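Local coordinates for protein NADPH-flavin oxidoreductase (Vibrio parahaemolyticus serotype O3:K6, PDB 5UU6) that binds flavin mononucleotide and probably uses NADPH to reduce flavins or nitro compounds, as a dimeric member of the flavin oxidoreductase frp family, at residues V48-R53 / C83-R88; K59-A64 / Y72-A77; G134-A139 / P229-Y234. All blocks are in the same frame, centred on the assembly; numbering follows the deposited sequence. Where two conformers were deposited one is given.

Strand 49-53 is the first sheet strand met from the N terminus, and interaction 1 pairs it with the end of strand 78-85, closing a loop of about thirty residues. Within that loop lies interaction 2, where helix 57-66 receives the short helix 72-75 just before the chain enters strand 78-85. Interaction 3 follows in series: it joins the turn after strand 128-132 to the start of helix 231-237, about ninety residues later, so no loops cross. Interactions 2 and 3 touch where Leu63 O packs on Leu135 CD2 at 3.9 Å. Interactions 1 and 3 both also reach the second subunit.

Interaction 1: V48-R53 / C83-R88; sequences VVSIVR and CIDYQR
Ser50 and Asp85 meet through their side chains: Ser50 OG donates to Asp85 OD2 over 2.6 Å, using the anti lone pair of that oxygen. Arg88 joins them from the helix that follows. Its NH2 gives an almost straight bond to Val49 O (3.0 Å, 176° at the hydrogen), with the oxygen in the guanidinium plane but the donor well above the carbonyl plane. Its NH1 makes a weak bond to Ser50 OG. A bend at chi3 (-65°) folds the arginine chain back to the strand. NH2 also binds Gln47 O, just before the segment.

These groups sit on a short antiparallel ladder. Ser50 and Cys83 form a hydrogen-bonded pair, Ser50 N to Cys83 O at 2.9 Å and Cys83 N to Ser50 O at 2.8 Å, followed by the non-hydrogen-bonded pair Val49 and Ile84. Asp85 N then reaches Val48 O. Alongside, Val48 CG1 lies 3.4 Å from Tyr86 CE1, while the Tyr86 hydroxyl is bound to Leu103 O.

Further out, Val49 and Ile84 face helix 101-124. Asp85 OD1 accepts from Arg88 N at 3.0 Å, an Asx motif at the start of helix 87-92, with Tyr86 in the N-cap position. Tyr184 of the second subunit binds Asp85 OD2, and a strand of that subunit pairs in parallel with residues 51-53, continuing the sheet across the dimer interface.

Asp85 OD2 lies well out of the guanidinium plane of Arg88, so their attraction is one of charge alone. With Ser50 OG and Tyr184 of the second subunit also on OD2, and the helix start at OD1, the buried carboxylate is probably kept ionised.

Interaction 2: K59-A64 / Y72-A77; sequences KRSQLA and YVESAA. With FMN (flavin mononucleotide), chain E.
Arg60 turns the edge of its guanidinium group to the carbonyls at and just beyond the end of the short helix 72-75, those of Val73, Ala76 and Ala77. NH1 is shared by two of them, Ala76 O at 2.8 Å and Val73 O, also 2.8 Å from NH1. The Ala76 oxygen lies in the guanidinium plane and its bond is nearly straight (168° at the hydrogen), whereas Val73 O is tilted 19° from that plane. NH2 adds weak bonds to Ala76 O and Ala77 O. CG sets out anti to the backbone N (chi1 -150°), and bends at chi2 and chi3 then carry the group across the helix end. NE binds Val54 O, a further bond that helps to fix the rotation of the group.

The two helices belong to the helical connection that leads from strand 49-53 to strand 78-85 in this nitroreductase fold, and Ala64 and Gln70 are joined by a backbone bond across the turn. The helices also pack through Val73: CG1 lies 3.6 Å from Ala64 N, and Val73 CB stands 4.0 Å from Ala64 CB, an apolar contact. Phe79 of the following strand touches Arg60, Leu63 and Val73.

Toward the surface, the extended Glu74 side chain passes alongside Ser61, with OE2 3.6 Å from Ser61 OG.

Tyr72 leaves its helix on the side away from helix 57-66. Its OH lies 3.0 Å from FMN O2 with the ring turned obliquely to that oxygen, and Gln70 OE1 is also near the hydroxyl.

Interaction 3: G134-A139 / P229-Y234; sequences GLRNNA and PHILPY
Ala139 presses its methyl group onto the Tyr234 ring in a CH-pi contact: CB is 3.6 Å from the ring centroid and only 10° off the ring normal. The contact joins the first residue of helix 139-145, just after the turn that follows strand 128-132 of the nitroreductase fold, to helix 231-237 near the C terminus. That turn is a 3-10 segment beginning at the flavin site, where Gly134 N makes a weak hydrogen bond to FMN O4.

The tight part is apolar. Ile231 CD1 lies beside the tyrosine and reaches the same methyl group, 3.9 Å from Ala139 CB, and it also touches Arg136 CB. Beyond the ring, the Tyr234 hydroxyl is held by Asp143 OD2 and Ile154 N, which keeps the far end of the ring in place. Arg136 heads elsewhere: its guanidinium binds Leu155 O and forms a salt bridge through NE with Glu102 of the second subunit.

The partly exposed side is looser and polar. The CB of Asn137 points away from 229-234, and its OD1 binds Arg228. His230 bridges this side, with CG set between the backbone N and the carbonyl carbon (chi1 61°), a rotation that carries the ring over to the 3-10 turn; Ile231 CG1 lies over part of one ring face. Asn137 O is 3.4 Å from His230 NE2, but at a poor angle. The proton on NE2 goes instead to Arg136 O, 2.7 Å from His230 NE2 and 6° out of the imidazole plane.

Interaction 1: V48-R53 / C83-R88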
loop_
_atom_site.group_PDB
_atom_site.type_symbol
_atom_site.label_atom_id
_atom_site.label_comp_id
_atom_site.label_asym_id
_atom_site.label_seq_id
_atom_site.Cartn_x
_atom_site.Cartn_y
_atom_site.Cartn_z
ATOM N N VAL A 48 -9.492 -6.795 3.513
ATOM C CA VAL A 48 -10.189 -6.442 2.263
ATOM C C VAL A 48 -9.414 -6.892 1.012
ATOM O O VAL A 48 -9.724 -6.435 -0.093
ATOM C CB VAL A 48 -10.478 -4.935 2.192
ATOM C CG1 VAL A 48 -11.341 -4.484 3.324
ATOM C CG2 VAL A 48 -9.169 -4.173 2.263
ATOM N N VAL A 49 -8.415 -7.762 1.154
ATOM C CA VAL A 49 -7.499 -8.070 0.053
ATOM C C VAL A 49 -7.626 -9.545 -0.314
ATOM O O VAL A 49 -7.659 -10.418 0.560
ATOM C CB VAL A 49 -6.034 -7.731 0.402
ATOM C CG1 VAL A 49 -5.064 -8.100 -0.774
ATOM C CG2 VAL A 49 -5.902 -6.240 0.788
ATOM N N SER A 50 -7.688 -9.827 -1.613
ATOM C CA SER A 50 -7.526 -11.192 -2.105
ATOM C C SER A 50 -6.377 -11.255 -3.098
ATOM O O SER A 50 -6.036 -10.261 -3.746
ATOM C CB SER A 50 -8.809 -11.716 -2.780
ATOM O OG SER A 50 -9.786 -11.999 -1.775
ATOM N N ILE A 51 -5.805 -12.449 -3.217
ATOM C CA ILE A 51 -4.715 -12.744 -4.139
ATOM C C ILE A 51 -5.165 -13.880 -5.045
ATOM O O ILE A 51 -5.529 -14.945 -4.548
ATOM C CB ILE A 51 -3.454 -13.182 -3.376
ATOM C CG1 ILE A 51 -3.035 -12.103 -2.375
ATOM C CG2 ILE A 51 -2.355 -13.598 -4.362
ATOM C CD1 ILE A 51 -1.740 -12.426 -1.703
ATOM N N VAL A 52 -5.118 -13.686 -6.359
ATOM C CA VAL A 52 -5.269 -14.818 -7.268
ATOM C C VAL A 52 -3.881 -15.238 -7.732
ATOM O O VAL A 52 -3.152 -14.467 -8.369
ATOM C CB VAL A 52 -6.196 -14.513 -8.454
ATOM C CG1 VAL A 52 -6.423 -15.798 -9.295
ATOM C CG2 VAL A 52 -7.520 -13.999 -7.973
ATOM N N ARG A 53 -3.515 -16.464 -7.406
ATOM C CA ARG A 53 -2.259 -17.043 -7.849
ATOM C C ARG A 53 -2.520 -17.722 -9.197
ATOM O O ARG A 53 -3.438 -18.542 -9.306
ATOM C CB ARG A 53 -1.769 -18.050 -6.812
ATOM C CG ARG A 53 -0.439 -18.645 -7.120
ATOM C CD ARG A 53 -0.218 -19.859 -6.280
ATOM N NE ARG A 53 0.882 -20.593 -6.852
ATOM C CZ ARG A 53 1.083 -21.892 -6.744
ATOM N NH1 ARG A 53 0.233 -22.656 -6.046
ATOM N NH2 ARG A 53 2.171 -22.407 -7.319
ATOM N N CYS A 83 -6.162 -8.022 -5.411
ATOM C CA CYS A 83 -7.500 -7.524 -5.649
ATOM C C CYS A 83 -8.099 -6.952 -4.382
ATOM O O CYS A 83 -7.940 -7.528 -3.308
ATOM C CB CYS A 83 -8.448 -8.649 -6.126
ATOM S SG CYS A 83 -7.753 -9.618 -7.502
ATOM N N ILE A 84 -8.853 -5.860 -4.528
ATOM C CA ILE A 84 -9.798 -5.454 -3.487
ATOM C C ILE A 84 -10.914 -6.484 -3.370
ATOM O O ILE A 84 -11.473 -6.943 -4.382
ATOM C CB ILE A 84 -10.384 -4.078 -3.837
ATOM C CG1 ILE A 84 -9.282 -3.045 -3.853
ATOM C CG2 ILE A 84 -11.493 -3.705 -2.839
ATOM C CD1 ILE A 84 -9.783 -1.685 -4.381
ATOM N N ASP A 85 -11.284 -6.840 -2.142
ATOM C CA ASP A 85 -12.317 -7.862 -1.947
ATOM C C ASP A 85 -13.266 -7.407 -0.842
ATOM O O ASP A 85 -12.918 -7.483 0.342
ATOM C CB ASP A 85 -11.701 -9.233 -1.622
ATOM C CG ASP A 85 -12.721 -10.384 -1.698
ATOM O OD1 ASP A 85 -13.946 -10.147 -1.516
ATOM O OD2 ASP A 85 -12.298 -11.549 -1.895
ATOM N N TYR A 86 -14.448 -6.915 -1.236
ATOM C CA TYR A 86 -15.595 -6.784 -0.345
ATOM C C TYR A 86 -16.651 -7.855 -0.623
ATOM O O TYR A 86 -17.771 -7.779 -0.101
ATOM C CB TYR A 86 -16.194 -5.373 -0.442
ATOM C CG TYR A 86 -15.231 -4.355 0.149
ATOM C CD1 TYR A 86 -15.172 -4.158 1.507
ATOM C CD2 TYR A 86 -14.352 -3.625 -0.668
ATOM C CE1 TYR A 86 -14.278 -3.253 2.055
ATOM C CE2 TYR A 86 -13.434 -2.724 -0.127
ATOM C CZ TYR A 86 -13.408 -2.535 1.227
ATOM O OH TYR A 86 -12.501 -1.642 1.800
ATOM N N GLN A 87 -16.321 -8.851 -1.447
ATOM C CA GLN A 87 -17.279 -9.911 -1.710
ATOM C C GLN A 87 -17.343 -10.914 -0.567
ATOM O O GLN A 87 -18.427 -11.442 -0.287
ATOM C CB GLN A 87 -16.970 -10.611 -3.032
ATOM C CG GLN A 87 -17.953 -11.761 -3.384
ATOM C CD GLN A 87 -19.424 -11.378 -3.303
ATOM O OE1 GLN A 87 -20.173 -11.984 -2.563
ATOM N NE2 GLN A 87 -19.844 -10.388 -4.079
ATOM N N ARG A 88 -16.226 -11.203 0.105
ATOM C CA ARG A 88 -16.311 -12.034 1.312
ATOM C C ARG A 88 -17.309 -11.436 2.296
ATOM O O ARG A 88 -18.173 -12.143 2.836
ATOM C CB ARG A 88 -14.946 -12.183 1.979
ATOM C CG ARG A 88 -13.994 -13.149 1.299
ATOM C CD ARG A 88 -12.840 -13.493 2.231
ATOM N NE ARG A 88 -11.991 -12.333 2.524
ATOM C CZ ARG A 88 -10.861 -12.063 1.866
ATOM N NH1 ARG A 88 -10.458 -12.881 0.890
ATOM N NH2 ARG A 88 -10.133 -10.996 2.185
#

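Interaction 2: K59-A64 / Y72-A77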
loop_
_atom_site.group_PDB
_atom_site.type_symbol
_atom_site.label_atom_id
_atom_site.label_comp_id
_atom_site.label_asym_id
_atom_site.label_seq_id
_atom_site.Cartn_x
_atom_site.Cartn_y
_atom_site.Cartn_z
ATOM N N LYS A 59 -3.556 -18.758 -19.129
ATOM C CA LYS A 59 -3.922 -17.498 -18.477
ATOM C C LYS A 59 -2.701 -16.615 -18.274
ATOM O O LYS A 59 -2.779 -15.394 -18.411
ATOM C CB LYS A 59 -4.616 -17.753 -17.138
ATOM C CG LYS A 59 -5.964 -18.439 -17.239
ATOM C CD LYS A 59 -6.603 -18.450 -15.863
ATOM C CE LYS A 59 -8.090 -18.640 -15.923
ATOM N NZ LYS A 59 -8.737 -17.992 -14.763
ATOM N N ARG A 60 -1.570 -17.214 -17.919
ATOM C CA ARG A 60 -0.332 -16.456 -17.839
ATOM C C ARG A 60 -0.038 -15.749 -19.157
ATOM O O ARG A 60 0.292 -14.559 -19.174
ATOM C CB ARG A 60 0.813 -17.403 -17.439
ATOM C CG ARG A 60 1.906 -16.716 -16.660
ATOM C CD ARG A 60 1.475 -16.229 -15.252
ATOM N NE ARG A 60 1.933 -17.170 -14.211
ATOM C CZ ARG A 60 3.215 -17.418 -13.936
ATOM N NH1 ARG A 60 4.189 -16.778 -14.585
ATOM N NH2 ARG A 60 3.522 -18.294 -12.986
ATOM N N SER A 61 -0.198 -16.457 -20.277
ATOM C CA SER A 61 -0.003 -15.843 -21.587
ATOM C C SER A 61 -0.959 -14.678 -21.800
ATOM O O SER A 61 -0.558 -13.599 -22.249
ATOM C CB SER A 61 -0.215 -16.882 -22.690
ATOM O OG SER A 61 0.353 -16.389 -23.862
ATOM N N GLN A 62 -2.243 -14.904 -21.524
ATOM C CA GLN A 62 -3.241 -13.851 -21.679
ATOM C C GLN A 62 -2.903 -12.654 -20.806
ATOM O O GLN A 62 -2.947 -11.504 -21.261
ATOM C CB GLN A 62 -4.623 -14.396 -21.331
ATOM C CG GLN A 62 -5.224 -15.233 -22.447
ATOM C CD GLN A 62 -5.570 -14.381 -23.660
ATOM O OE1 GLN A 62 -6.582 -13.672 -23.667
ATOM N NE2 GLN A 62 -4.717 -14.431 -24.688
ATOM N N LEU A 63 -2.530 -12.914 -19.549
ATOM C CA LEU A 63 -2.231 -11.818 -18.628
ATOM C C LEU A 63 -1.020 -11.048 -19.108
ATOM O O LEU A 63 -0.960 -9.814 -18.989
ATOM C CB LEU A 63 -2.008 -12.364 -17.215
ATOM C CG LEU A 63 -3.307 -12.809 -16.515
ATOM C CD1 LEU A 63 -3.032 -13.671 -15.317
ATOM C CD2 LEU A 63 -4.172 -11.598 -16.107
ATOM N N ALA A 64 -0.042 -11.765 -19.660
ATOM C CA ALA A 64 1.111 -11.095 -20.226
ATOM C C ALA A 64 0.670 -10.093 -21.281
ATOM O O ALA A 64 1.127 -8.943 -21.296
ATOM C CB ALA A 64 2.074 -12.136 -20.819
ATOM N N TYR A 72 7.742 -10.935 -18.836
ATOM C CA TYR A 72 8.110 -11.525 -17.557
ATOM C C TYR A 72 6.882 -11.926 -16.763
ATOM O O TYR A 72 6.988 -12.740 -15.841
ATOM C CB TYR A 72 9.011 -10.567 -16.746
ATOM C CG TYR A 72 8.788 -9.088 -16.986
ATOM C CD1 TYR A 72 9.403 -8.447 -18.069
ATOM C CD2 TYR A 72 7.989 -8.323 -16.130
ATOM C CE1 TYR A 72 9.180 -7.113 -18.328
ATOM C CE2 TYR A 72 7.792 -6.963 -16.358
ATOM C CZ TYR A 72 8.405 -6.372 -17.452
ATOM O OH TYR A 72 8.191 -5.041 -17.700
ATOM N N VAL A 73 5.705 -11.417 -17.129
ATOM C CA VAL A 73 4.496 -11.966 -16.539
ATOM C C VAL A 73 4.434 -13.470 -16.789
ATOM O O VAL A 73 4.062 -14.257 -15.902
ATOM C CB VAL A 73 3.255 -11.242 -17.089
ATOM C CG1 VAL A 73 2.012 -11.975 -16.654
ATOM C CG2 VAL A 73 3.220 -9.764 -16.626
ATOM N N GLU A 74 4.835 -13.892 -17.998
ATOM C CA GLU A 74 4.732 -15.287 -18.413
ATOM C C GLU A 74 5.925 -16.102 -17.919
ATOM O O GLU A 74 5.770 -17.259 -17.516
ATOM C CB GLU A 74 4.590 -15.337 -19.945
ATOM C CG GLU A 74 4.336 -16.705 -20.530
ATOM C CD GLU A 74 3.808 -16.662 -21.978
ATOM O OE1 GLU A 74 3.828 -15.579 -22.610
ATOM O OE2 GLU A 74 3.362 -17.728 -22.469
ATOM N N SER A 75 7.104 -15.503 -17.888
ATOM C CA SER A 75 8.297 -16.217 -17.491
ATOM C C SER A 75 8.530 -16.227 -15.980
ATOM O O SER A 75 9.343 -17.024 -15.513
ATOM C CB SER A 75 9.521 -15.618 -18.195
ATOM O OG SER A 75 9.866 -14.378 -17.604
ATOM N N ALA A 76 7.833 -15.419 -15.190
ATOM C CA ALA A 76 8.093 -15.482 -13.752
ATOM C C ALA A 76 7.697 -16.838 -13.181
ATOM O O ALA A 76 6.750 -17.485 -13.645
ATOM C CB ALA A 76 7.337 -14.394 -13.000
ATOM N N ALA A 77 8.425 -17.244 -12.132
ATOM C CA ALA A 77 8.099 -18.475 -11.428
ATOM C C ALA A 77 6.685 -18.426 -10.872
ATOM O O ALA A 77 5.924 -19.393 -11.005
ATOM C CB ALA A 77 9.112 -18.721 -10.306
HETATM N N1 FMN E . 7.244 -2.196 -13.584
HETATM C C2 FMN E . 7.035 -2.719 -14.850
HETATM O O2 FMN E . 8.017 -2.999 -15.546
HETATM N N3 FMN E . 5.749 -2.936 -15.327
HETATM C C4 FMN E . 4.647 -2.636 -14.537
HETATM O O4 FMN E . 3.491 -2.834 -14.964
HETATM C C4A FMN E . 4.855 -2.079 -13.258
HETATM N N5 FMN E . 3.796 -1.745 -12.427
HETATM C C5A FMN E . 3.989 -1.258 -11.153
HETATM C C6 FMN E . 2.901 -0.977 -10.332
HETATM C C7 FMN E . 3.134 -0.483 -9.041
HETATM C C7M FMN E . 1.981 -0.158 -8.116
HETATM C C8 FMN E . 4.417 -0.264 -8.583
HETATM C C8M FMN E . 4.635 0.298 -7.189
HETATM C C9 FMN E . 5.524 -0.541 -9.403
HETATM C C9A FMN E . 5.298 -1.037 -10.694
HETATM N N10 FMN E . 6.369 -1.355 -11.526
HETATM C C10 FMN E . 6.153 -1.884 -12.788
HETATM C "C1'" FMN E . 7.788 -1.179 -11.087
HETATM C "C2'" FMN E . 8.222 0.279 -11.269
HETATM O "O2'" FMN E . 8.459 0.526 -12.640
HETATM C "C3'" FMN E . 9.461 0.485 -10.404
HETATM O "O3'" FMN E . 9.138 0.403 -9.023
HETATM C "C4'" FMN E . 10.310 1.714 -10.695
HETATM O "O4'" FMN E . 10.216 2.142 -12.020
HETATM C "C5'" FMN E . 11.643 1.071 -10.797
HETATM O "O5'" FMN E . 12.359 1.301 -9.650
HETATM P P FMN E . 12.887 0.059 -8.778
HETATM O O1P FMN E . 13.915 -0.804 -9.496
HETATM O O2P FMN E . 13.619 0.747 -7.658
HETATM O O3P FMN E . 11.729 -0.788 -8.265
#

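Interaction 3: G134-A139 / P229-Y234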
loop_
_atom_site.group_PDB
_atom_site.type_symbol
_atom_site.label_atom_id
_atom_site.label_comp_id
_atom_site.label_asym_id
_atom_site.label_seq_id
_atom_site.Cartn_x
_atom_site.Cartn_y
_atom_site.Cartn_z
ATOM N N GLY A 134 0.474 -2.812 -14.893
ATOM C CA GLY A 134 0.089 -2.786 -16.302
ATOM C C GLY A 134 -1.174 -3.555 -16.595
ATOM O O GLY A 134 -1.844 -3.274 -17.610
ATOM N N LEU A 135 -1.531 -4.499 -15.712
ATOM C CA LEU A 135 -2.813 -5.202 -15.791
ATOM C C LEU A 135 -3.997 -4.247 -15.902
ATOM O O LEU A 135 -4.986 -4.555 -16.582
ATOM C CB LEU A 135 -2.997 -6.064 -14.549
ATOM C CG LEU A 135 -2.053 -7.242 -14.400
ATOM C CD1 LEU A 135 -2.556 -8.054 -13.226
ATOM C CD2 LEU A 135 -2.053 -8.046 -15.703
ATOM N N ARG A 136 -3.920 -3.097 -15.237
ATOM C CA ARG A 136 -4.974 -2.079 -15.325
ATOM C C ARG A 136 -5.130 -1.470 -16.708
ATOM O O ARG A 136 -6.150 -0.829 -16.933
ATOM C CB ARG A 136 -4.716 -0.960 -14.299
ATOM C CG ARG A 136 -4.619 -1.481 -12.852
ATOM C CD ARG A 136 -4.993 -0.394 -11.852
ATOM N NE ARG A 136 -4.064 0.716 -11.943
ATOM C CZ ARG A 136 -2.895 0.772 -11.301
ATOM N NH1 ARG A 136 -2.501 -0.220 -10.507
ATOM N NH2 ARG A 136 -2.122 1.831 -11.444
ATOM N N ASN A 137 -4.190 -1.662 -17.647
ATOM C CA ASN A 137 -4.454 -1.255 -19.036
ATOM C C ASN A 137 -5.739 -1.874 -19.560
ATOM O O ASN A 137 -6.448 -1.280 -20.380
ATOM C CB ASN A 137 -3.318 -1.685 -19.972
ATOM C CG ASN A 137 -2.018 -0.963 -19.696
ATOM O OD1 ASN A 137 -2.009 0.165 -19.196
ATOM N ND2 ASN A 137 -0.900 -1.623 -20.022
ATOM N N ASN A 138 -6.005 -3.108 -19.159
ATOM C CA ASN A 138 -7.117 -3.909 -19.631
ATOM C C ASN A 138 -7.877 -4.509 -18.445
ATOM O O ASN A 138 -8.201 -5.698 -18.416
ATOM C CB ASN A 138 -6.570 -4.980 -20.565
ATOM C CG ASN A 138 -5.989 -4.374 -21.839
ATOM O OD1 ASN A 138 -6.732 -3.954 -22.699
ATOM N ND2 ASN A 138 -4.665 -4.308 -21.941
ATOM N N ALA A 139 -8.180 -3.668 -17.453
ATOM C CA ALA A 139 -8.710 -4.153 -16.177
ATOM C C ALA A 139 -9.934 -5.039 -16.381
ATOM O O ALA A 139 -9.991 -6.168 -15.874
ATOM C CB ALA A 139 -9.029 -2.962 -15.268
ATOM N N PRO A 229 -8.276 6.342 -18.255
ATOM C CA PRO A 229 -9.572 6.957 -17.947
ATOM C C PRO A 229 -10.700 5.957 -17.814
ATOM O O PRO A 229 -11.766 6.316 -17.296
ATOM C CB PRO A 229 -9.802 7.925 -19.136
ATOM C CG PRO A 229 -8.932 7.362 -20.290
ATOM C CD PRO A 229 -7.750 6.693 -19.592
ATOM N N HIS A 230 -10.504 4.720 -18.256
ATOM C CA HIS A 230 -11.494 3.667 -18.084
ATOM C C HIS A 230 -11.573 3.147 -16.637
ATOM O O HIS A 230 -12.423 2.287 -16.372
ATOM C CB HIS A 230 -11.156 2.503 -19.031
ATOM C CG HIS A 230 -9.805 1.899 -18.756
ATOM N ND1 HIS A 230 -8.621 2.525 -19.102
ATOM C CD2 HIS A 230 -9.452 0.761 -18.107
ATOM C CE1 HIS A 230 -7.601 1.783 -18.705
ATOM N NE2 HIS A 230 -8.077 0.704 -18.105
ATOM N N ILE A 231 -10.735 3.613 -15.700
ATOM C CA ILE A 231 -10.616 2.892 -14.428
ATOM C C ILE A 231 -11.812 3.189 -13.503
ATOM O O ILE A 231 -12.323 2.278 -12.829
ATOM C CB ILE A 231 -9.255 3.169 -13.746
ATOM C CG1 ILE A 231 -8.176 2.272 -14.350
ATOM C CG2 ILE A 231 -9.273 2.912 -12.248
ATOM C CD1 ILE A 231 -8.464 0.729 -14.201
ATOM N N LEU A 232 -12.285 4.436 -13.445
ATOM C CA LEU A 232 -13.507 4.678 -12.674
ATOM C C LEU A 232 -14.694 3.860 -13.194
ATOM O O LEU A 232 -15.347 3.182 -12.375
ATOM C CB LEU A 232 -13.845 6.170 -12.619
ATOM C CG LEU A 232 -15.047 6.542 -11.743
ATOM C CD1 LEU A 232 -14.821 6.082 -10.272
ATOM C CD2 LEU A 232 -15.327 8.089 -11.821
ATOM N N PRO A 233 -15.024 3.855 -14.500
ATOM C CA PRO A 233 -16.061 2.912 -14.976
ATOM C C PRO A 233 -15.768 1.459 -14.628
ATOM O O PRO A 233 -16.705 0.713 -14.328
ATOM C CB PRO A 233 -16.063 3.114 -16.508
ATOM C CG PRO A 233 -15.536 4.521 -16.713
ATOM C CD PRO A 233 -14.498 4.695 -15.597
ATOM N N TYR A 234 -14.506 1.018 -14.717
ATOM C CA TYR A 234 -14.167 -0.343 -14.314
ATOM C C TYR A 234 -14.630 -0.602 -12.876
ATOM O O TYR A 234 -15.428 -1.518 -12.610
ATOM C CB TYR A 234 -12.649 -0.585 -14.441
ATOM C CG TYR A 234 -12.245 -1.904 -13.795
ATOM C CD1 TYR A 234 -12.811 -3.125 -14.206
ATOM C CD2 TYR A 234 -11.388 -1.922 -12.701
ATOM C CE1 TYR A 234 -12.463 -4.338 -13.567
ATOM C CE2 TYR A 234 -11.041 -3.146 -12.051
ATOM C CZ TYR A 234 -11.597 -4.316 -12.471
ATOM O OH TYR A 234 -11.242 -5.475 -11.796
#